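PDB 4ZWN: monoglyceride lipase, which hydrolyses monoacylglycerols to free fatty acids and glycerol, and also takes part in breaking down fatty acid ethyl esters. Local coordinates for residues A[187-192]-A[234-239]; A[88-93]-A[134-139]; A[298-303]-A[310-315]. The protein carries 2 engineered substitutions. One frame throughout, in Å; residues are numbered along the deposited sequence.

Interaction 1 of 3, residues A[187-192]-A[234-239]; sequences IIAPLL and RQIHDF
Pro190 and Ala189 of helix 185-191 pack against Ile236 and His237 of helix 233-248. Both helices belong to the insertion between strands 165-169 and 264-269 of the α/β-hydrolase core, where relatives of this lipase family carry their cap. The local axes cross nearly at right angles (-100°), 8.1 Å apart at closest approach, so the contact is confined to one crossing point, where Pro190 CA and His237 CA are only 4.0 Å apart.

The apolar part is small. The side chains of Pro190 and Ile236 cross obliquely, Pro190 CG coming 4.1 Å from Ile236 CG2, while Ala189 CB lies 4.3 Å from Ile236 CD1 at the end of the other branch. A branched isoleucine thus serves two small neighbours at once, and alanine's single methyl fits beside the end of the isoleucine. Proline has no N-H to give to the preceding turn; the helix is kinked there, and the compact, puckered hydrocarbon ring suits the interface. Met240, a turn further along helix 233-248, also touches this ring.

The polar part lies beside His237. With CG anti to the backbone N (chi1 173°), its ring swings to Pro190, and CD2 meets the carbonyl O of Pro190 edge-on at 3.1 Å, close to the ring plane.

The other edge of the imidazole is fixed within its own helix. His237 ND1 donates to Asp238 OD1 in a nearly straight bond (3.1 Å, 171°). The same oxygen takes a salt bridge from Arg234, whose NH1 approaches at 2.8 Å on the syn side, while Asp238 OD2 is bonded to the backbone N of Glu113.

Interaction 2 of 3, residues A[88-93]-A[134-139]; sequences GYESFT and KGIPLF
Glu90 meets Lys134 and Ile136 across the α/β-hydrolase sheet from a strand that is not their neighbour: strand 62-67 runs between 89-94 and 138-143, and the closest CA pair, Glu90 and Leu138, is 9.3 Å apart. Only long side chains can span such a gap.

Lys134, at the end of helix 113-134, stretches its chain out fully toward the strand as Glu90 comes from the opposite direction, extended beyond CG (chi2 176°). Lys134 NZ closes a salt bridge at 2.8 Å on the syn lone pair of Glu90 OE2. The other oxygen, OE1, is paired with Arg63 of the intervening strand, so one buried carboxylate answers two cations and is probably held ionised by them. Replacing Glu90 by an alanine removes the carboxylate and would probably leave Lys134 and Arg63 without their shared counter-charge at the edge of the core.

Between Lys134 and Ile136, Gly135 takes the positive phi of a Schellman motif, a conformation easy for glycine, which ends the helix and turns the chain toward strand 138-143. Ile136 then crosses the glutamate at about a right angle, its CD1 methyl 3.3 Å from Glu90 OE1.

Interaction 3 of 3, residues A[298-303]-A[310-315]; sequences PGARHS and DKVFNT
The loop bearing His302, the inferred charge-relay histidine of this α/β-hydrolase, leaves the edge strand 292-297 and leads to the last helix, 310-326; Ala300 of the loop rests against Val312 in the first turn of that helix. The two CA atoms are 6.4 Å apart, a distance that suits a small residue facing a short branched one.

Ala300 CB points into the fork of the valine, 3.7 Å from Val312 CG1 and 4.1 Å from CG2. The torsion of Val312 explains this: with CG1 anti to the backbone N (chi1 169°) and CG2 beside that N, both methyls are turned to the loop. The preceding carbonyl, Gly299 O, lies at the margin, 4.4 Å from Val312 CG2. Glycine suits position 299 because of its backbone, with phi at 82°, rather than because Val312 would crowd a side chain.

Each partner is steadied separately. Ala300 is joined by a backbone hydrogen bond to Asp271, next to the inferred charge-relay Asp272, whose OD2 is hydrogen-bonded to His302 ND1. Just ahead of the helix, the side-chain OG1 of Thr309 is hydrogen-bonded to Val312 N. Lys311 O, one residue back from Val312, is gripped from opposite faces of its plane by Thr315 N and Thr315 OG1 of the next turn, the hydroxyl at 3.0 Å, so the threonine satisfies its own side chain within the helix.

The contact itself is methyl against methyl. It has shape but no directional bond, and it asks nothing of the polar groups nearby. Across this contact, loop and helix meet through hydrocarbon packing alone, while His302, two residues after Ala300, uses its ND1 to hydrogen-bond Asp272.

How the interactions relate
Three separate regions of one α/β-hydrolase domain are sampled, in series along the chain and without touching. Interactions 1 and 2 lie on opposite sides of the chain's centre, their centres 34 Å apart; interaction 3 is 29 Å from interaction 1 and 24 Å from interaction 2, centre to centre. Interaction 3 adjoins the active site, since its loop carries the inferred charge-relay His302, with the side chain of Ala300 about 7 Å from that of Asp272. Interaction 1 lies further off, in the cap region: Ile236 is about 11 Å from the probable nucleophile Ser144, side chain to side chain, and the side chain of Pro190 about 4 Å from a bound nitrate, probably from the crystallisation liquor. Interaction 2 is structural, away from the site.

Interaction 1 of 3, residues A[187-192]-A[234-239]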
loop_
_atom_site.group_PDB
_atom_site.type_symbol
_atom_site.label_atom_id
_atom_site.label_comp_id
_atom_site.label_asym_id
_atom_site.label_seq_id
_atom_site.Cartn_x
_atom_site.Cartn_y
_atom_site.Cartn_z
ATOM N N ILE A 187 0.008 -20.721 -2.144
ATOM C CA ILE A 187 -1.215 -21.251 -2.736
ATOM C C ILE A 187 -1.889 -22.200 -1.745
ATOM O O ILE A 187 -3.114 -22.224 -1.622
ATOM C CB ILE A 187 -0.937 -21.978 -4.076
ATOM C CG1 ILE A 187 -0.788 -20.971 -5.223
ATOM C CG2 ILE A 187 -2.051 -22.957 -4.411
ATOM C CD1 ILE A 187 0.508 -20.183 -5.212
ATOM N N ILE A 188 -1.078 -22.958 -1.014
ATOM C CA ILE A 188 -1.589 -23.922 -0.046
ATOM C C ILE A 188 -2.248 -23.244 1.155
ATOM O O ILE A 188 -3.295 -23.688 1.626
ATOM C CB ILE A 188 -0.464 -24.853 0.455
ATOM C CG1 ILE A 188 0.262 -25.490 -0.725
ATOM C CG2 ILE A 188 -1.021 -25.936 1.362
ATOM C CD1 ILE A 188 -0.631 -26.326 -1.598
ATOM N N ALA A 189 -1.640 -22.166 1.645
ATOM C CA ALA A 189 -2.138 -21.485 2.842
ATOM C C ALA A 189 -3.584 -20.977 2.712
ATOM O O ALA A 189 -4.380 -21.192 3.623
ATOM C CB ALA A 189 -1.205 -20.334 3.223
ATOM N N PRO A 190 -3.934 -20.303 1.594
ATOM C CA PRO A 190 -5.349 -19.924 1.480
ATOM C C PRO A 190 -6.259 -21.137 1.349
ATOM O O PRO A 190 -7.392 -21.114 1.826
ATOM C CB PRO A 190 -5.387 -19.078 0.201
ATOM C CG PRO A 190 -3.991 -18.597 0.021
ATOM C CD PRO A 190 -3.133 -19.723 0.502
ATOM N N LEU A 191 -5.755 -22.191 0.714
ATOM C CA LEU A 191 -6.516 -23.422 0.528
ATOM C C LEU A 191 -6.840 -24.103 1.854
ATOM O O LEU A 191 -7.876 -24.758 1.985
ATOM C CB LEU A 191 -5.745 -24.387 -0.374
ATOM C CG LEU A 191 -6.120 -24.459 -1.856
ATOM C CD1 LEU A 191 -6.351 -23.081 -2.449
ATOM C CD2 LEU A 191 -5.027 -25.189 -2.618
ATOM N N LEU A 192 -5.953 -23.941 2.834
ATOM C CA LEU A 192 -6.111 -24.589 4.139
ATOM C C LEU A 192 -6.576 -23.626 5.227
ATOM O O LEU A 192 -6.654 -24.002 6.394
ATOM C CB LEU A 192 -4.795 -25.241 4.573
ATOM C CG LEU A 192 -4.278 -26.416 3.742
ATOM C CD1 LEU A 192 -2.989 -26.978 4.325
ATOM C CD2 LEU A 192 -5.333 -27.495 3.645
ATOM N N ARG A 234 -5.386 -17.263 7.799
ATOM C CA ARG A 234 -6.588 -16.445 7.677
ATOM C C ARG A 234 -6.246 -15.115 7.017
ATOM O O ARG A 234 -6.932 -14.684 6.092
ATOM C CB ARG A 234 -7.239 -16.229 9.050
ATOM C CG ARG A 234 -8.500 -15.355 9.060
ATOM C CD ARG A 234 -9.407 -15.574 7.849
ATOM N NE ARG A 234 -9.948 -16.926 7.749
ATOM C CZ ARG A 234 -10.505 -17.418 6.645
ATOM N NH1 ARG A 234 -10.585 -16.670 5.551
ATOM N NH2 ARG A 234 -10.977 -18.656 6.630
ATOM N N GLN A 235 -5.179 -14.480 7.489
ATOM C CA GLN A 235 -4.713 -13.225 6.911
ATOM C C GLN A 235 -4.370 -13.393 5.435
ATOM O O GLN A 235 -4.837 -12.630 4.585
ATOM C CB GLN A 235 -3.492 -12.702 7.669
ATOM C CG GLN A 235 -2.873 -11.460 7.047
ATOM C CD GLN A 235 -1.493 -11.148 7.596
ATOM O OE1 GLN A 235 -0.713 -12.049 7.890
ATOM N NE2 GLN A 235 -1.185 -9.864 7.734
ATOM N N ILE A 236 -3.555 -14.403 5.143
ATOM C CA ILE A 236 -3.081 -14.650 3.788
ATOM C C ILE A 236 -4.231 -14.952 2.823
ATOM O O ILE A 236 -4.296 -14.385 1.731
ATOM C CB ILE A 236 -2.065 -15.805 3.767
ATOM C CG1 ILE A 236 -0.842 -15.430 4.604
ATOM C CG2 ILE A 236 -1.648 -16.128 2.342
ATOM C CD1 ILE A 236 0.111 -16.572 4.845
ATOM N N HIS A 237 -5.137 -15.833 3.233
ATOM C CA HIS A 237 -6.305 -16.166 2.425
ATOM C C HIS A 237 -7.109 -14.925 2.069
ATOM O O HIS A 237 -7.562 -14.765 0.936
ATOM C CB HIS A 237 -7.202 -17.157 3.166
ATOM C CG HIS A 237 -8.513 -17.421 2.487
ATOM N ND1 HIS A 237 -9.608 -16.596 2.634
ATOM C CD2 HIS A 237 -8.907 -18.425 1.669
ATOM C CE1 HIS A 237 -10.617 -17.077 1.929
ATOM N NE2 HIS A 237 -10.217 -18.188 1.335
ATOM N N ASP A 238 -7.277 -14.050 3.051
ATOM C CA ASP A 238 -8.162 -12.911 2.898
ATOM C C ASP A 238 -7.637 -11.872 1.914
ATOM O O ASP A 238 -8.419 -11.298 1.156
ATOM C CB ASP A 238 -8.430 -12.277 4.261
ATOM C CG ASP A 238 -9.440 -13.067 5.067
ATOM O OD1 ASP A 238 -9.798 -14.178 4.623
ATOM O OD2 ASP A 238 -9.875 -12.590 6.136
ATOM N N PHE A 239 -6.329 -11.625 1.894
ATOM C CA PHE A 239 -5.836 -10.665 0.914
ATOM C C PHE A 239 -5.550 -11.348 -0.424
ATOM O O PHE A 239 -5.476 -10.683 -1.455
ATOM C CB PHE A 239 -4.607 -9.881 1.430
ATOM C CG PHE A 239 -3.394 -10.716 1.778
ATOM C CD1 PHE A 239 -2.711 -11.436 0.814
ATOM C CD2 PHE A 239 -2.882 -10.692 3.063
ATOM C CE1 PHE A 239 -1.584 -12.164 1.135
ATOM C CE2 PHE A 239 -1.748 -11.412 3.390
ATOM C CZ PHE A 239 -1.100 -12.149 2.425
#

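Interaction 2 of 3, residues A[88-93]-A[134-139]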
loop_
_atom_site.group_PDB
_atom_site.type_symbol
_atom_site.label_atom_id
_atom_site.label_comp_id
_atom_site.label_asym_id
_atom_site.label_seq_id
_atom_site.Cartn_x
_atom_site.Cartn_y
_atom_site.Cartn_z
ATOM N N GLY A 88 4.711 19.541 -0.962
ATOM C CA GLY A 88 3.457 20.125 -0.526
ATOM C C GLY A 88 2.332 19.149 -0.251
ATOM O O GLY A 88 1.161 19.500 -0.397
ATOM N N TYR A 89 2.677 17.930 0.157
ATOM C CA TYR A 89 1.665 16.927 0.475
ATOM C C TYR A 89 1.891 16.274 1.834
ATOM O O TYR A 89 2.976 15.765 2.125
ATOM C CB TYR A 89 1.616 15.852 -0.613
ATOM C CG TYR A 89 1.080 16.365 -1.927
ATOM C CD1 TYR A 89 -0.288 16.458 -2.150
ATOM C CD2 TYR A 89 1.941 16.768 -2.940
ATOM C CE1 TYR A 89 -0.784 16.935 -3.347
ATOM C CE2 TYR A 89 1.456 17.242 -4.138
ATOM C CZ TYR A 89 0.093 17.326 -4.337
ATOM O OH TYR A 89 -0.393 17.801 -5.531
ATOM N N GLU A 90 0.850 16.295 2.660
ATOM C CA GLU A 90 0.876 15.607 3.942
ATOM C C GLU A 90 0.719 14.106 3.741
ATOM O O GLU A 90 0.086 13.663 2.781
ATOM C CB GLU A 90 -0.232 16.132 4.859
ATOM C CG GLU A 90 -0.070 17.584 5.263
ATOM C CD GLU A 90 -1.231 18.093 6.096
ATOM O OE1 GLU A 90 -2.307 17.454 6.077
ATOM O OE2 GLU A 90 -1.066 19.130 6.773
ATOM N N SER A 91 1.295 13.326 4.648
ATOM C CA SER A 91 1.133 11.878 4.616
ATOM C C SER A 91 0.619 11.350 5.946
ATOM O O SER A 91 0.927 11.892 7.009
ATOM C CB SER A 91 2.453 11.184 4.270
ATOM O OG SER A 91 2.867 11.474 2.949
ATOM N N PHE A 92 -0.173 10.287 5.874
ATOM C CA PHE A 92 -0.584 9.558 7.058
ATOM C C PHE A 92 -0.469 8.071 6.781
ATOM O O PHE A 92 -1.010 7.571 5.793
ATOM C CB PHE A 92 -2.015 9.913 7.469
ATOM C CG PHE A 92 -2.433 9.309 8.786
ATOM C CD1 PHE A 92 -2.928 8.016 8.849
ATOM C CD2 PHE A 92 -2.325 10.035 9.962
ATOM C CE1 PHE A 92 -3.309 7.460 10.058
ATOM C CE2 PHE A 92 -2.704 9.485 11.173
ATOM C CZ PHE A 92 -3.195 8.197 11.222
ATOM N N THR A 93 0.243 7.367 7.650
ATOM C CA THR A 93 0.330 5.921 7.551
ATOM C C THR A 93 0.253 5.308 8.940
ATOM O O THR A 93 0.516 5.972 9.942
ATOM C CB THR A 93 1.625 5.469 6.844
ATOM O OG1 THR A 93 1.553 4.067 6.561
ATOM C CG2 THR A 93 2.843 5.747 7.712
ATOM N N LYS A 134 -8.953 21.964 7.454
ATOM C CA LYS A 134 -7.996 22.620 6.564
ATOM C C LYS A 134 -8.541 22.797 5.149
ATOM O O LYS A 134 -7.970 23.533 4.345
ATOM C CB LYS A 134 -6.690 21.827 6.506
ATOM C CG LYS A 134 -5.972 21.680 7.838
ATOM C CD LYS A 134 -4.726 20.818 7.692
ATOM C CE LYS A 134 -3.922 20.786 8.977
ATOM N NZ LYS A 134 -2.705 19.944 8.838
ATOM N N GLY A 135 -9.639 22.109 4.845
ATOM C CA GLY A 135 -10.212 22.137 3.514
ATOM C C GLY A 135 -9.296 21.539 2.460
ATOM O O GLY A 135 -9.191 22.059 1.348
ATOM N N ILE A 136 -8.628 20.443 2.808
ATOM C CA ILE A 136 -7.698 19.795 1.888
ATOM C C ILE A 136 -8.166 18.390 1.511
ATOM O O ILE A 136 -8.774 17.691 2.323
ATOM C CB ILE A 136 -6.274 19.716 2.481
ATOM C CG1 ILE A 136 -6.258 18.845 3.735
ATOM C CG2 ILE A 136 -5.746 21.109 2.790
ATOM C CD1 ILE A 136 -4.877 18.615 4.288
ATOM N N PRO A 137 -7.886 17.976 0.267
ATOM C CA PRO A 137 -8.320 16.670 -0.237
ATOM C C PRO A 137 -7.542 15.508 0.374
ATOM O O PRO A 137 -6.355 15.646 0.683
ATOM C CB PRO A 137 -8.050 16.772 -1.739
ATOM C CG PRO A 137 -6.922 17.739 -1.842
ATOM C CD PRO A 137 -7.163 18.748 -0.759
ATOM N N LEU A 138 -8.218 14.376 0.546
ATOM C CA LEU A 138 -7.594 13.172 1.079
ATOM C C LEU A 138 -7.482 12.099 0.007
ATOM O O LEU A 138 -8.492 11.632 -0.523
ATOM C CB LEU A 138 -8.387 12.634 2.271
ATOM C CG LEU A 138 -7.827 11.369 2.923
ATOM C CD1 LEU A 138 -6.448 11.631 3.514
ATOM C CD2 LEU A 138 -8.780 10.844 3.984
ATOM N N PHE A 139 -6.250 11.712 -0.310
ATOM C CA PHE A 139 -5.999 10.674 -1.303
ATOM C C PHE A 139 -5.605 9.369 -0.623
ATOM O O PHE A 139 -5.120 9.373 0.509
ATOM C CB PHE A 139 -4.907 11.116 -2.282
ATOM C CG PHE A 139 -5.296 12.291 -3.138
ATOM C CD1 PHE A 139 -5.072 13.588 -2.703
ATOM C CD2 PHE A 139 -5.881 12.097 -4.377
ATOM C CE1 PHE A 139 -5.430 14.670 -3.488
ATOM C CE2 PHE A 139 -6.242 13.174 -5.165
ATOM C CZ PHE A 139 -6.014 14.462 -4.721
#

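Interaction 3 of 3, residues A[298-303]-A[310-315]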
loop_
_atom_site.group_PDB
_atom_site.type_symbol
_atom_site.label_atom_id
_atom_site.label_comp_id
_atom_site.label_asym_id
_atom_site.label_seq_id
_atom_site.Cartn_x
_atom_site.Cartn_y
_atom_site.Cartn_z
ATOM N N PRO A 298 9.543 0.268 -17.130
ATOM C CA PRO A 298 10.577 -0.634 -17.606
ATOM C C PRO A 298 11.776 -0.657 -16.710
ATOM O O PRO A 298 12.228 0.359 -16.274
ATOM C CB PRO A 298 10.946 -0.036 -18.941
ATOM C CG PRO A 298 9.738 0.675 -19.359
ATOM C CD PRO A 298 9.196 1.268 -18.128
ATOM N N GLY A 299 12.274 -1.844 -16.427
ATOM C CA GLY A 299 13.400 -2.014 -15.553
ATOM C C GLY A 299 13.048 -1.990 -14.101
ATOM O O GLY A 299 13.879 -2.154 -13.259
ATOM N N ALA A 300 11.795 -1.774 -13.790
ATOM C CA ALA A 300 11.413 -1.709 -12.406
ATOM C C ALA A 300 10.794 -2.994 -11.942
ATOM O O ALA A 300 10.396 -3.791 -12.706
ATOM C CB ALA A 300 10.522 -0.531 -12.147
ATOM N N ARG A 301 10.784 -3.190 -10.654
ATOM C CA ARG A 301 10.391 -4.425 -10.062
ATOM C C ARG A 301 9.282 -4.142 -9.097
ATOM O O ARG A 301 8.545 -3.223 -9.282
ATOM C CB ARG A 301 11.573 -5.060 -9.367
ATOM C CG ARG A 301 12.558 -5.635 -10.343
ATOM C CD ARG A 301 13.608 -6.502 -9.722
ATOM N NE ARG A 301 14.572 -6.926 -10.721
ATOM C CZ ARG A 301 15.724 -7.541 -10.484
ATOM N NH1 ARG A 301 16.122 -7.830 -9.279
ATOM N NH2 ARG A 301 16.499 -7.847 -11.480
ATOM N N HIS A 302 9.146 -4.943 -8.072
ATOM C CA HIS A 302 8.052 -4.755 -7.123
ATOM C C HIS A 302 7.853 -3.505 -6.262
ATOM O O HIS A 302 6.831 -2.831 -6.376
ATOM C CB HIS A 302 8.074 -5.950 -6.172
ATOM C CG HIS A 302 6.813 -6.112 -5.379
ATOM N ND1 HIS A 302 5.566 -6.115 -5.961
ATOM C CD2 HIS A 302 6.612 -6.278 -4.052
ATOM C CE1 HIS A 302 4.645 -6.276 -5.026
ATOM N NE2 HIS A 302 5.256 -6.377 -3.856
ATOM N N SER A 303 8.819 -3.202 -5.401
ATOM C CA SER A 303 8.685 -2.088 -4.458
ATOM C C SER A 303 9.217 -0.805 -5.094
ATOM O O SER A 303 10.289 -0.323 -4.728
ATOM C CB SER A 303 9.430 -2.359 -3.148
ATOM O OG SER A 303 8.878 -3.470 -2.466
ATOM N N ASP A 310 17.257 4.878 -7.265
ATOM C CA ASP A 310 16.950 6.301 -7.342
ATOM C C ASP A 310 16.345 6.652 -8.691
ATOM O O ASP A 310 15.437 7.474 -8.775
ATOM C CB ASP A 310 18.205 7.142 -7.098
ATOM C CG ASP A 310 18.602 7.185 -5.639
ATOM O OD1 ASP A 310 18.006 6.438 -4.837
ATOM O OD2 ASP A 310 19.514 7.965 -5.295
ATOM N N LYS A 311 16.853 6.020 -9.744
ATOM C CA LYS A 311 16.350 6.266 -11.090
ATOM C C LYS A 311 14.882 5.873 -11.190
ATOM O O LYS A 311 14.052 6.646 -11.673
ATOM C CB LYS A 311 17.176 5.500 -12.121
ATOM C CG LYS A 311 16.721 5.712 -13.554
ATOM C CD LYS A 311 17.444 4.771 -14.501
ATOM C CE LYS A 311 16.975 4.961 -15.934
ATOM N NZ LYS A 311 17.677 4.037 -16.867
ATOM N N VAL A 312 14.568 4.669 -10.717
ATOM C CA VAL A 312 13.199 4.172 -10.740
ATOM C C VAL A 312 12.276 5.012 -9.859
ATOM O O VAL A 312 11.203 5.426 -10.298
ATOM C CB VAL A 312 13.128 2.704 -10.288
ATOM C CG1 VAL A 312 11.680 2.286 -10.060
ATOM C CG2 VAL A 312 13.795 1.803 -11.312
ATOM N N PHE A 313 12.704 5.274 -8.627
ATOM C CA PHE A 313 11.873 6.003 -7.675
ATOM C C PHE A 313 11.532 7.403 -8.167
ATOM O O PHE A 313 10.389 7.843 -8.049
ATOM C CB PHE A 313 12.555 6.098 -6.309
ATOM C CG PHE A 313 11.773 6.899 -5.303
ATOM C CD1 PHE A 313 10.737 6.317 -4.591
ATOM C CD2 PHE A 313 12.064 8.236 -5.081
ATOM C CE1 PHE A 313 10.009 7.050 -3.673
ATOM C CE2 PHE A 313 11.339 8.972 -4.167
ATOM C CZ PHE A 313 10.309 8.377 -3.460
ATOM N N ASN A 314 12.526 8.100 -8.708
ATOM C CA ASN A 314 12.318 9.451 -9.211
ATOM C C ASN A 314 11.279 9.488 -10.321
ATOM O O ASN A 314 10.376 10.321 -10.302
ATOM C CB ASN A 314 13.637 10.050 -9.704
ATOM C CG ASN A 314 14.600 10.344 -8.571
ATOM O OD1 ASN A 314 14.185 10.587 -7.436
ATOM N ND2 ASN A 314 15.894 10.320 -8.870
ATOM N N THR A 315 11.407 8.574 -11.279
ATOM C CA THR A 315 10.457 8.469 -12.383
ATOM C C THR A 315 9.059 8.144 -11.868
ATOM O O THR A 315 8.065 8.738 -12.295
ATOM C CB THR A 315 10.885 7.383 -13.390
ATOM O OG1 THR A 315 12.224 7.636 -13.837
ATOM C CG2 THR A 315 9.942 7.357 -14.585
#